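Local coordinates for protein cytolethal distending toxin subunit A (Haemophilus ducreyi, PDB 1SR4) that forms, probably with CdtC, the heterodimeric lectin-like subunit required to deliver the genotoxic subunit CdtB into host cells, where the toxin causes G2/M arrest and chromatin fragmentation, at residues P54-P57 with S58-M61; P86-Y89 with S90-F93; I154-V157 with S158-R161. All coordinates share one frame; numbering follows the deposited sequence.

Contact 1: residues P54-P57 with S58-M61; sequences PSEP and SNFM
The side chain of Glu56 folds back over the turn that follows it and overlaps both Asn59 and the rim of the Phe60 ring. Its CG is anti to the backbone N (chi1 -161°), and a bend at the next bond brings the carboxylate back beside residues three and four further on. There OE2 takes a weak hydrogen bond from ND2 of Asn59 at 3.4 Å, with the carboxylate and amide planes 60° apart and the two side chains crossing at roughly a right angle. The same OE2 lies 3.6 Å from CE2 of Phe60, so the carboxylate meets polar N-H on one neighbour and ring C-H on the other. Closer to the backbone, the carbonyl oxygen Glu56 O approaches CD2 of Phe60 obliquely at 3.4 Å.

Three successive backbone bonds wind the chain beneath these side chains. Ser58 N donates to Ser55 O at 3.0 Å, Asn59 N to Glu56 O at 2.9 Å, and Phe60 N to Pro57 O at 3.2 Å. Pro57, which has no N-H to give, takes part in this bonding through its carbonyl, whose oxygen lies at the edge of the Phe60 ring.

The other polar ends of the turn are used between subunits. OD1 of Asn59 accepts from the backbone N of Glu34 of the CdtB chain, whereas OG of Ser58 is hydrogen-bonded to the carbonyl of Asn101 of the CdtC chain. The two ends of the Asn59 amide thus have different partners, OD1 a backbone N-H of CdtB and ND2, weakly, the carboxylate of Glu56. The repeated i to i+3 bonding is that of a short 3-10 helix, here lying just before strand 62-65 where all three subunits of the holotoxin meet.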
loop_
_atom_site.group_PDB
_atom_site.type_symbol
_atom_site.label_atom_id
_atom_site.label_comp_id
_atom_site.label_asym_id
_atom_site.label_seq_id
_atom_site.Cartn_x
_atom_site.Cartn_y
_atom_site.Cartn_z
ATOM N N PRO A 54 16.063 9.442 9.651
ATOM C CA PRO A 54 16.172 7.980 9.602
ATOM C C PRO A 54 15.272 7.262 8.600
ATOM O O PRO A 54 14.073 7.522 8.539
ATOM C CB PRO A 54 15.846 7.548 11.040
ATOM C CG PRO A 54 15.993 8.806 11.863
ATOM C CD PRO A 54 15.490 9.869 10.940
ATOM N N SER A 55 15.859 6.355 7.824
ATOM C CA SER A 55 15.100 5.558 6.870
ATOM C C SER A 55 14.813 4.194 7.522
ATOM O O SER A 55 13.860 3.514 7.179
ATOM C CB SER A 55 15.912 5.350 5.584
ATOM O OG SER A 55 17.166 4.748 5.878
ATOM N N GLU A 56 15.648 3.812 8.477
ATOM C CA GLU A 56 15.515 2.527 9.153
ATOM C C GLU A 56 14.107 2.211 9.700
ATOM O O GLU A 56 13.618 1.092 9.533
ATOM C CB GLU A 56 16.547 2.438 10.276
ATOM C CG GLU A 56 16.826 1.025 10.763
ATOM C CD GLU A 56 17.305 0.112 9.644
ATOM O OE1 GLU A 56 18.127 0.573 8.821
ATOM O OE2 GLU A 56 16.871 -1.064 9.588
ATOM N N PRO A 57 13.451 3.180 10.366
ATOM C CA PRO A 57 12.106 2.939 10.910
ATOM C C PRO A 57 11.091 2.470 9.865
ATOM O O PRO A 57 10.117 1.789 10.203
ATOM C CB PRO A 57 11.730 4.292 11.523
ATOM C CG PRO A 57 13.080 4.841 11.984
ATOM C CD PRO A 57 13.946 4.514 10.767
ATOM N N SER A 58 11.327 2.822 8.600
ATOM C CA SER A 58 10.445 2.440 7.508
ATOM C C SER A 58 10.410 0.935 7.318
ATOM O O SER A 58 9.462 0.392 6.739
ATOM C CB SER A 58 10.924 3.061 6.184
ATOM O OG SER A 58 10.903 4.477 6.246
ATOM N N ASN A 59 11.453 0.256 7.777
ATOM C CA ASN A 59 11.523 -1.187 7.586
ATOM C C ASN A 59 10.737 -2.028 8.582
ATOM O O ASN A 59 10.615 -3.245 8.407
ATOM C CB ASN A 59 12.984 -1.635 7.581
ATOM C CG ASN A 59 13.786 -0.954 6.489
ATOM O OD1 ASN A 59 13.363 -0.915 5.336
ATOM N ND2 ASN A 59 14.944 -0.408 6.845
ATOM N N PHE A 60 10.187 -1.390 9.610
ATOM C CA PHE A 60 9.468 -2.130 10.630
ATOM C C PHE A 60 7.994 -1.806 10.715
ATOM O O PHE A 60 7.534 -0.802 10.201
ATOM C CB PHE A 60 10.154 -1.896 11.976
ATOM C CG PHE A 60 11.584 -2.304 11.964
ATOM C CD1 PHE A 60 11.937 -3.636 12.165
ATOM C CD2 PHE A 60 12.572 -1.388 11.643
ATOM C CE1 PHE A 60 13.258 -4.039 12.039
ATOM C CE2 PHE A 60 13.910 -1.790 11.516
ATOM C CZ PHE A 60 14.246 -3.112 11.713
ATOM N N MET A 61 7.264 -2.677 11.386
ATOM C CA MET A 61 5.833 -2.508 11.541
ATOM C C MET A 61 5.365 -3.322 12.735
ATOM O O MET A 61 6.177 -3.972 13.409
ATOM C CB MET A 61 5.137 -2.995 10.266
ATOM C CG MET A 61 5.626 -4.362 9.748
ATOM S SD MET A 61 4.997 -5.805 10.644
ATOM C CE MET A 61 3.378 -5.945 9.869
#

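Contact 2: residues P86-Y89 with S90-F93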
loop_
_atom_site.group_PDB
_atom_site.type_symbol
_atom_site.label_atom_id
_atom_site.label_comp_id
_atom_site.label_asym_id
_atom_site.label_seq_id
_atom_site.Cartn_x
_atom_site.Cartn_y
_atom_site.Cartn_z
ATOM N N PRO A 86 -1.171 -4.237 24.027
ATOM C CA PRO A 86 -1.305 -2.964 23.322
ATOM C C PRO A 86 -0.129 -2.088 23.785
ATOM O O PRO A 86 0.459 -2.309 24.854
ATOM C CB PRO A 86 -2.648 -2.427 23.819
ATOM C CG PRO A 86 -2.752 -2.998 25.211
ATOM C CD PRO A 86 -2.261 -4.422 25.009
ATOM N N ASN A 87 0.221 -1.094 22.982
ATOM C CA ASN A 87 1.304 -0.191 23.350
ATOM C C ASN A 87 1.090 0.409 24.756
ATOM O O ASN A 87 2.022 0.507 25.566
ATOM C CB ASN A 87 1.386 0.977 22.363
ATOM C CG ASN A 87 2.290 2.097 22.883
ATOM O OD1 ASN A 87 3.505 1.920 22.962
ATOM N ND2 ASN A 87 1.700 3.242 23.265
ATOM N N ILE A 88 -0.148 0.797 25.048
ATOM C CA ILE A 88 -0.422 1.458 26.319
ATOM C C ILE A 88 -0.100 0.612 27.539
ATOM O O ILE A 88 0.143 1.168 28.604
ATOM C CB ILE A 88 -1.885 1.983 26.380
ATOM C CG1 ILE A 88 -2.043 3.000 27.513
ATOM C CG2 ILE A 88 -2.864 0.824 26.551
ATOM C CD1 ILE A 88 -1.317 4.268 27.296
ATOM N N TYR A 89 -0.053 -0.713 27.392
ATOM C CA TYR A 89 0.275 -1.570 28.534
ATOM C C TYR A 89 1.667 -2.183 28.399
ATOM O O TYR A 89 2.028 -3.069 29.182
ATOM C CB TYR A 89 -0.727 -2.729 28.662
ATOM C CG TYR A 89 -2.170 -2.340 28.908
ATOM C CD1 TYR A 89 -2.498 -1.161 29.572
ATOM C CD2 TYR A 89 -3.212 -3.176 28.489
ATOM C CE1 TYR A 89 -3.827 -0.823 29.813
ATOM C CE2 TYR A 89 -4.526 -2.848 28.719
ATOM C CZ TYR A 89 -4.836 -1.675 29.379
ATOM O OH TYR A 89 -6.155 -1.355 29.596
ATOM N N SER A 90 2.447 -1.725 27.419
ATOM C CA SER A 90 3.767 -2.297 27.176
ATOM C C SER A 90 4.857 -1.289 26.795
ATOM O O SER A 90 5.810 -1.643 26.095
ATOM C CB SER A 90 3.644 -3.349 26.062
ATOM O OG SER A 90 3.115 -2.746 24.874
ATOM N N GLN A 91 4.738 -0.046 27.239
ATOM C CA GLN A 91 5.744 0.951 26.877
ATOM C C GLN A 91 7.172 0.533 27.225
ATOM O O GLN A 91 8.111 0.868 26.512
ATOM C CB GLN A 91 5.437 2.295 27.542
ATOM C CG GLN A 91 4.115 2.884 27.108
ATOM C CD GLN A 91 3.035 2.622 28.111
ATOM O OE1 GLN A 91 2.972 1.533 28.725
ATOM N NE2 GLN A 91 2.163 3.601 28.292
ATOM N N ASP A 92 7.326 -0.221 28.304
ATOM C CA ASP A 92 8.647 -0.650 28.735
ATOM C C ASP A 92 9.206 -1.793 27.901
ATOM O O ASP A 92 10.355 -2.156 28.083
ATOM C CB ASP A 92 8.603 -1.045 30.214
ATOM C CG ASP A 92 7.572 -2.142 30.502
ATOM O OD1 ASP A 92 6.502 -2.149 29.860
ATOM O OD2 ASP A 92 7.818 -2.983 31.388
ATOM N N PHE A 93 8.409 -2.366 26.995
ATOM C CA PHE A 93 8.902 -3.469 26.149
ATOM C C PHE A 93 9.887 -2.964 25.095
ATOM O O PHE A 93 10.789 -3.681 24.681
ATOM C CB PHE A 93 7.758 -4.169 25.409
ATOM C CG PHE A 93 6.922 -5.087 26.266
ATOM C CD1 PHE A 93 6.662 -4.785 27.603
ATOM C CD2 PHE A 93 6.289 -6.190 25.693
ATOM C CE1 PHE A 93 5.777 -5.559 28.349
ATOM C CE2 PHE A 93 5.401 -6.967 26.427
ATOM C CZ PHE A 93 5.141 -6.650 27.761
#
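The backbone of Pro86-Tyr89 curls into a tight turn that runs straight into Ser90-Phe93, with Ser90 N donating to Asn87 O at 2.9 Å and an N-H...O angle of 164°. One step earlier, Tyr89 N reaches Pro86 O at 3.0 Å, so consecutive i to i+3 bonds close the loop. A separate bond of the same spacing, from Phe93 N to Ser90 O, closes a second turn.

The side chain of Ser90 ties the end of the first turn to its start. Its chi1 of 58° places OG between the backbone N and the carbonyl carbon, from where the hydroxyl donates to Pro86 O at 2.7 Å. This carbonyl thus accepts two bonds, and the hydroxyl of Ser90 and the N-H of Tyr89 arrive from opposite faces of its plane. The side chains of Ile88 and Gln91 run side by side in the same direction. CG of Gln91 lies 3.5 Å from Asn87 O. CB of Ser90, meanwhile, sits over the centre of one face of the Phe93 ring, 3.6 Å above its plane, and that ring also meets Tyr85 edge-to-face.

Arg97 of the same chain hydrogen-bonds through NH1 to both OG of Ser90 and OD1 of Asn87, while ND2 of Asn87 donates to the carbonyl of Leu26 of the CdtC chain. The buried Ser90 hydroxyl therefore both gives and receives a hydrogen bond, and the nearby guanidinium charge would be expected to polarise it and strengthen its donation to Pro86 O.

Contact 3: residues I154-V157 with S158-R161; sequences IKSV and SQGR
The chain reverses between Ile154-Val157 and Ser158-Arg161, whose end-to-end directions differ by 140°, and the loop is closed by Ser156 N donating to Arg161 O at 2.7 Å and Gly160 N to Ser156 O at 2.7 Å. Ser156 also works through its side chain: with OG anti to the backbone N (chi1 164°), the hydroxyl turns into the loop and accepts from Gln159 N at 3.1 Å, with a weak bond from Ser158 OG besides. Gly160 passes the corner at a positive phi of 76°. Along the flank, CE of Lys155 rests 3.8 Å from Gly160 O.

Arg161 reaches back to Gln159, gripping OE1 side-on with NE and NH2, each at 2.8 Å and with the oxygen essentially in the guanidinium plane. Both groups have further partners: NE2 of Gln159 donates to the carbonyl of Gly125, and the same NH2 of Arg161 also bonds OD1 of Asn126. The loop thus joins strands 152-156 and 162-165 of the ricin-type beta-trefoil, with Ser156 and Gln159 against Ala123 of strand 120-124, and Gln159 and Arg161 against Leu178 of strand 176-179.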
loop_
_atom_site.group_PDB
_atom_site.type_symbol
_atom_site.label_atom_id
_atom_site.label_comp_id
_atom_site.label_asym_id
_atom_site.label_seq_id
_atom_site.Cartn_x
_atom_site.Cartn_y
_atom_site.Cartn_z
ATOM N N ILE A 154 -3.602 -14.302 9.402
ATOM C CA ILE A 154 -2.246 -14.846 9.305
ATOM C C ILE A 154 -2.260 -16.367 9.431
ATOM O O ILE A 154 -2.584 -16.914 10.487
ATOM C CB ILE A 154 -1.364 -14.258 10.397
ATOM C CG1 ILE A 154 -1.406 -12.721 10.322
ATOM C CG2 ILE A 154 0.048 -14.773 10.240
ATOM C CD1 ILE A 154 -0.679 -12.011 11.473
ATOM N N LYS A 155 -1.898 -17.040 8.348
ATOM C CA LYS A 155 -1.920 -18.497 8.327
ATOM C C LYS A 155 -0.543 -19.147 8.368
ATOM O O LYS A 155 0.323 -18.864 7.529
ATOM C CB LYS A 155 -2.670 -18.960 7.072
ATOM C CG LYS A 155 -2.988 -20.445 7.019
ATOM C CD LYS A 155 -3.773 -20.742 5.749
ATOM C CE LYS A 155 -4.320 -22.162 5.735
ATOM N NZ LYS A 155 -4.996 -22.446 4.428
ATOM N N SER A 156 -0.338 -20.003 9.364
ATOM C CA SER A 156 0.915 -20.738 9.476
ATOM C C SER A 156 0.934 -21.708 8.296
ATOM O O SER A 156 -0.003 -22.494 8.106
ATOM C CB SER A 156 0.963 -21.537 10.782
ATOM O OG SER A 156 1.992 -22.523 10.719
ATOM N N VAL A 157 1.983 -21.662 7.490
ATOM C CA VAL A 157 2.049 -22.575 6.357
ATOM C C VAL A 157 2.380 -23.997 6.817
ATOM O O VAL A 157 1.835 -24.970 6.292
ATOM C CB VAL A 157 3.090 -22.114 5.330
ATOM C CG1 VAL A 157 3.243 -23.170 4.236
ATOM C CG2 VAL A 157 2.654 -20.771 4.724
ATOM N N SER A 158 3.254 -24.125 7.810
ATOM C CA SER A 158 3.615 -25.456 8.285
ATOM C C SER A 158 2.436 -26.136 8.968
ATOM O O SER A 158 2.251 -27.343 8.838
ATOM C CB SER A 158 4.792 -25.383 9.263
ATOM O OG SER A 158 4.388 -24.706 10.427
ATOM N N GLN A 159 1.622 -25.372 9.687
ATOM C CA GLN A 159 0.479 -25.969 10.378
ATOM C C GLN A 159 -0.837 -25.920 9.630
ATOM O O GLN A 159 -1.706 -26.756 9.848
ATOM C CB GLN A 159 0.272 -25.320 11.754
ATOM C CG GLN A 159 1.363 -25.669 12.744
ATOM C CD GLN A 159 0.933 -25.439 14.178
ATOM O OE1 GLN A 159 -0.259 -25.383 14.473
ATOM N NE2 GLN A 159 1.905 -25.327 15.084
ATOM N N GLY A 160 -0.994 -24.941 8.755
ATOM C CA GLY A 160 -2.250 -24.826 8.046
ATOM C C GLY A 160 -3.289 -24.247 8.989
ATOM O O GLY A 160 -4.486 -24.417 8.769
ATOM N N ARG A 161 -2.837 -23.571 10.051
ATOM C CA ARG A 161 -3.752 -22.982 11.031
ATOM C C ARG A 161 -3.512 -21.469 11.132
ATOM O O ARG A 161 -2.433 -20.991 10.811
ATOM C CB ARG A 161 -3.560 -23.645 12.398
ATOM C CG ARG A 161 -3.942 -25.132 12.417
ATOM C CD ARG A 161 -4.210 -25.632 13.839
ATOM N NE ARG A 161 -3.015 -25.652 14.686
ATOM C CZ ARG A 161 -3.043 -25.942 15.987
ATOM N NH1 ARG A 161 -4.195 -26.228 16.573
ATOM N NH2 ARG A 161 -1.932 -25.953 16.704
#

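Overall arrangement
The three contacts are successive local turns of one chain, and none touches another. Contacts 1 and 2 have centres about 19 Å apart, and both face other subunits: contact 1 meets CdtB and CdtC, contact 2 meets CdtC. Contact 3 lies across the chain's centre from both, its centre about 27 Å from each, although the nearest atoms of contacts 1 and 3 are about 7 Å apart; no other subunit of the assembly reaches contact 3. Residues 86-93 follow directly on the region 74-85 inferred to mediate binding to target cells, and Phe93 packs on Trp74 of that region. Contacts 1 and 2 thus lie where CdtA meets other subunits, whereas the neighbours of contact 3 within the assembly are all in its own chain.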